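Local coordinates for class II aldolase/adducin domain protein (Pseudomonas syringae pv. phaseolicola 1448A, PDB 3OCR) that belongs to the class II aldolase/adducin family and may act as a metal-dependent lyase, although its substrate is not established, at residues L126-R131 with H190-G195. Numbering follows the deposited sequence.
Sequences LHTHTR and HGLLTG
Leu126 and Thr194 form an antiparallel hydrogen-bonded pair, with Leu126 N donating to Thr194 O at 2.8 Å. Their side chains run side by side, and Leu126 CD1 meets Thr194 CG2 at 3.6 Å. Thr128 and Leu192 form a second hydrogen-bonded pair, but their side chains cross, with Thr128 OG1 against Leu192 CB. This pairing joins strands 124-128 and 191-196 inside the mixed sheet. Helix 199-219 packs on the face that carries Leu126, Thr128 and Thr194.

His127 lies on the other face, in the non-hydrogen-bonded pair with Leu193. Its CG is anti to the backbone N (chi1 169°), which swings the ring toward Leu192 and His190. ND1 of His127 donates to Leu192 O at 2.9 Å, from above the carbonyl plane. Leu192 O also accepts from Thr128 N. The edge of the His127 ring points to the face of the His190 ring in an offset edge-to-face pair, planes at 76°. His129 comes to His190 rim to rim, and His129 ND1 is hydrogen-bonded to Asp52 OD2.

The three NE2 atoms lie close together: His127 NE2 is 2.9 Å from His129 NE2 and 3.4 Å from His190 NE2. Two histidines separated by one residue, with a third later in the chain, resemble the zinc-binding histidines of class II aldolases. The ND1 bonds of His127 and His129 turn both NE2 atoms toward this cluster, consistent with a metal-binding site.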
ATOM      1  N   LEU A 126      20.328  -8.607 -12.611  1.00 21.87           N
ATOM      2  CA  LEU A 126      18.916  -8.370 -12.336  1.00 21.42           C
ATOM      3  C   LEU A 126      18.469  -7.011 -12.789  1.00 22.28           C
ATOM      4  O   LEU A 126      19.125  -6.000 -12.518  1.00 22.37           O
ATOM      5  CB  LEU A 126      18.672  -8.478 -10.839  1.00 21.88           C
ATOM      6  CG  LEU A 126      19.259  -9.705 -10.114  1.00 22.66           C
ATOM      7  CD1 LEU A 126      18.970  -9.639  -8.618  1.00 22.65           C
ATOM      8  CD2 LEU A 126      18.785 -11.024 -10.697  1.00 22.04           C
ATOM      9  N   HIS A 127      17.315  -6.948 -13.434  1.00 23.18           N
ATOM     10  CA  HIS A 127      16.800  -5.652 -13.802  1.00 24.39           C
ATOM     11  C   HIS A 127      15.342  -5.536 -13.377  1.00 23.94           C
ATOM     12  O   HIS A 127      14.566  -6.447 -13.638  1.00 24.25           O
ATOM     13  CB  HIS A 127      16.956  -5.432 -15.313  1.00 25.27           C
ATOM     14  CG  HIS A 127      16.215  -4.238 -15.806  1.00 29.21           C
ATOM     15  ND1 HIS A 127      16.412  -2.975 -15.285  1.00 31.80           N
ATOM     16  CD2 HIS A 127      15.244  -4.116 -16.741  1.00 32.59           C
ATOM     17  CE1 HIS A 127      15.611  -2.123 -15.897  1.00 33.13           C
ATOM     18  NE2 HIS A 127      14.893  -2.789 -16.786  1.00 34.92           N
ATOM     19  N   THR A 128      14.966  -4.452 -12.698  1.00 23.21           N
ATOM     20  CA  THR A 128      13.547  -4.297 -12.275  1.00 22.50           C
ATOM     21  C   THR A 128      12.927  -2.966 -12.669  1.00 22.44           C
ATOM     22  O   THR A 128      13.640  -1.959 -12.913  1.00 22.20           O
ATOM     23  CB  THR A 128      13.318  -4.489 -10.734  1.00 22.29           C
ATOM     24  OG1 THR A 128      14.098  -3.539 -10.026  1.00 23.29           O
ATOM     25  CG2 THR A 128      13.694  -5.907 -10.235  1.00 21.65           C
ATOM     26  N   HIS A 129      11.586  -2.980 -12.728  1.00 22.88           N
ATOM     27  CA  HIS A 129      10.781  -1.795 -12.996  1.00 23.53           C
ATOM     28  C   HIS A 129       9.764  -1.615 -11.888  1.00 22.79           C
ATOM     29  O   HIS A 129       8.573  -1.826 -12.109  1.00 24.81           O
ATOM     30  CB  HIS A 129       9.978  -1.952 -14.282  1.00 24.26           C
ATOM     31  CG  HIS A 129      10.780  -1.890 -15.540  1.00 27.46           C
ATOM     32  ND1 HIS A 129      10.238  -2.233 -16.762  1.00 31.58           N
ATOM     33  CD2 HIS A 129      12.057  -1.512 -15.784  1.00 30.44           C
ATOM     34  CE1 HIS A 129      11.154  -2.086 -17.703  1.00 32.55           C
ATOM     35  NE2 HIS A 129      12.266  -1.651 -17.136  1.00 32.64           N
ATOM     36  N   THR A 130      10.202  -1.241 -10.699  1.00 21.80           N
ATOM     37  CA  THR A 130       9.295  -1.067  -9.576  1.00 20.20           C
ATOM     38  C   THR A 130       8.881   0.380  -9.491  1.00 20.21           C
ATOM     39  O   THR A 130       9.593   1.253  -9.992  1.00 20.02           O
ATOM     40  CB  THR A 130       9.996  -1.424  -8.219  1.00 21.14           C
ATOM     41  OG1 THR A 130      11.108  -0.525  -7.993  1.00 22.03           O
ATOM     42  CG2 THR A 130      10.456  -2.876  -8.223  1.00 19.64           C
ATOM     43  N   ARG A 131       7.739   0.638  -8.847  0.50 20.18           N
ATOM     44  CA  ARG A 131       7.258   1.993  -8.605  0.50 19.96           C
ATOM     45  C   ARG A 131       8.339   2.922  -8.043  0.50 19.57           C
ATOM     46  O   ARG A 131       8.604   3.996  -8.595  0.50 19.15           O
ATOM     47  CB  ARG A 131       6.054   1.938  -7.654  0.50 20.46           C
ATOM     48  CG  ARG A 131       5.496   3.272  -7.219  0.50 21.57           C
ATOM     49  CD  ARG A 131       4.625   3.103  -5.966  0.50 21.98           C
ATOM     50  NE  ARG A 131       5.403   2.575  -4.846  0.50 22.15           N
ATOM     51  CZ  ARG A 131       5.070   1.513  -4.116  0.50 22.53           C
ATOM     52  NH1 ARG A 131       3.946   0.851  -4.370  0.50 21.99           N
ATOM     53  NH2 ARG A 131       5.864   1.123  -3.121  0.50 21.66           N
ATOM     54  N   HIS A 190      14.082   4.748 -15.937  1.00 23.06           N
ATOM     55  CA  HIS A 190      13.882   3.436 -16.526  1.00 24.11           C
ATOM     56  C   HIS A 190      13.713   2.392 -15.450  1.00 24.51           C
ATOM     57  O   HIS A 190      12.727   1.653 -15.487  1.00 27.08           O
ATOM     58  CB  HIS A 190      15.019   3.134 -17.542  1.00 23.88           C
ATOM     59  CG  HIS A 190      14.915   1.795 -18.217  1.00 24.92           C
ATOM     60  ND1 HIS A 190      15.868   1.333 -19.099  1.00 25.27           N
ATOM     61  CD2 HIS A 190      13.982   0.814 -18.125  1.00 26.89           C
ATOM     62  CE1 HIS A 190      15.516   0.134 -19.536  1.00 27.58           C
ATOM     63  NE2 HIS A 190      14.382  -0.208 -18.949  1.00 27.24           N
ATOM     64  N   GLY A 191      14.641   2.333 -14.491  1.00 24.27           N
ATOM     65  CA  GLY A 191      14.551   1.398 -13.353  1.00 23.14           C
ATOM     66  C   GLY A 191      15.925   1.040 -12.758  1.00 22.95           C
ATOM     67  O   GLY A 191      16.887   1.845 -12.790  1.00 21.59           O
ATOM     68  N   LEU A 192      16.029  -0.160 -12.204  1.00 22.44           N
ATOM     69  CA  LEU A 192      17.226  -0.510 -11.438  1.00 22.69           C
ATOM     70  C   LEU A 192      17.919  -1.721 -12.024  1.00 23.20           C
ATOM     71  O   LEU A 192      17.258  -2.633 -12.532  1.00 23.53           O
ATOM     72  CB  LEU A 192      16.882  -0.780  -9.962  1.00 22.88           C
ATOM     73  CG  LEU A 192      16.053   0.232  -9.152  1.00 22.17           C
ATOM     74  CD1 LEU A 192      15.693  -0.404  -7.812  1.00 22.27           C
ATOM     75  CD2 LEU A 192      16.773   1.572  -8.961  1.00 24.86           C
ATOM     76  N   LEU A 193      19.240  -1.743 -11.891  1.00 23.13           N
ATOM     77  CA  LEU A 193      20.034  -2.875 -12.289  1.00 23.57           C
ATOM     78  C   LEU A 193      21.069  -3.233 -11.215  1.00 23.57           C
ATOM     79  O   LEU A 193      21.813  -2.380 -10.692  1.00 22.46           O
ATOM     80  CB  LEU A 193      20.682  -2.633 -13.658  1.00 23.53           C
ATOM     81  CG  LEU A 193      21.349  -3.872 -14.276  1.00 25.69           C
ATOM     82  CD1 LEU A 193      21.112  -3.975 -15.755  1.00 24.91           C
ATOM     83  CD2 LEU A 193      22.847  -3.912 -13.945  1.00 26.38           C
ATOM     84  N   THR A 194      21.091  -4.515 -10.891  1.00 24.18           N
ATOM     85  CA  THR A 194      22.008  -5.047  -9.930  1.00 26.31           C
ATOM     86  C   THR A 194      22.783  -6.229 -10.540  1.00 26.82           C
ATOM     87  O   THR A 194      22.209  -7.019 -11.297  1.00 27.52           O
ATOM     88  CB  THR A 194      21.153  -5.384  -8.719  1.00 27.44           C
ATOM     89  OG1 THR A 194      21.424  -4.455  -7.662  1.00 30.12           O
ATOM     90  CG2 THR A 194      21.253  -6.816  -8.309  1.00 26.40           C
ATOM     91  N   GLY A 195      24.086  -6.319 -10.264  1.00 26.06           N
ATOM     92  CA  GLY A 195      24.856  -7.486 -10.642  1.00 27.08           C
ATOM     93  C   GLY A 195      25.343  -8.142  -9.371  1.00 27.48           C
ATOM     94  O   GLY A 195      25.249  -7.539  -8.300  1.00 28.38           O
TER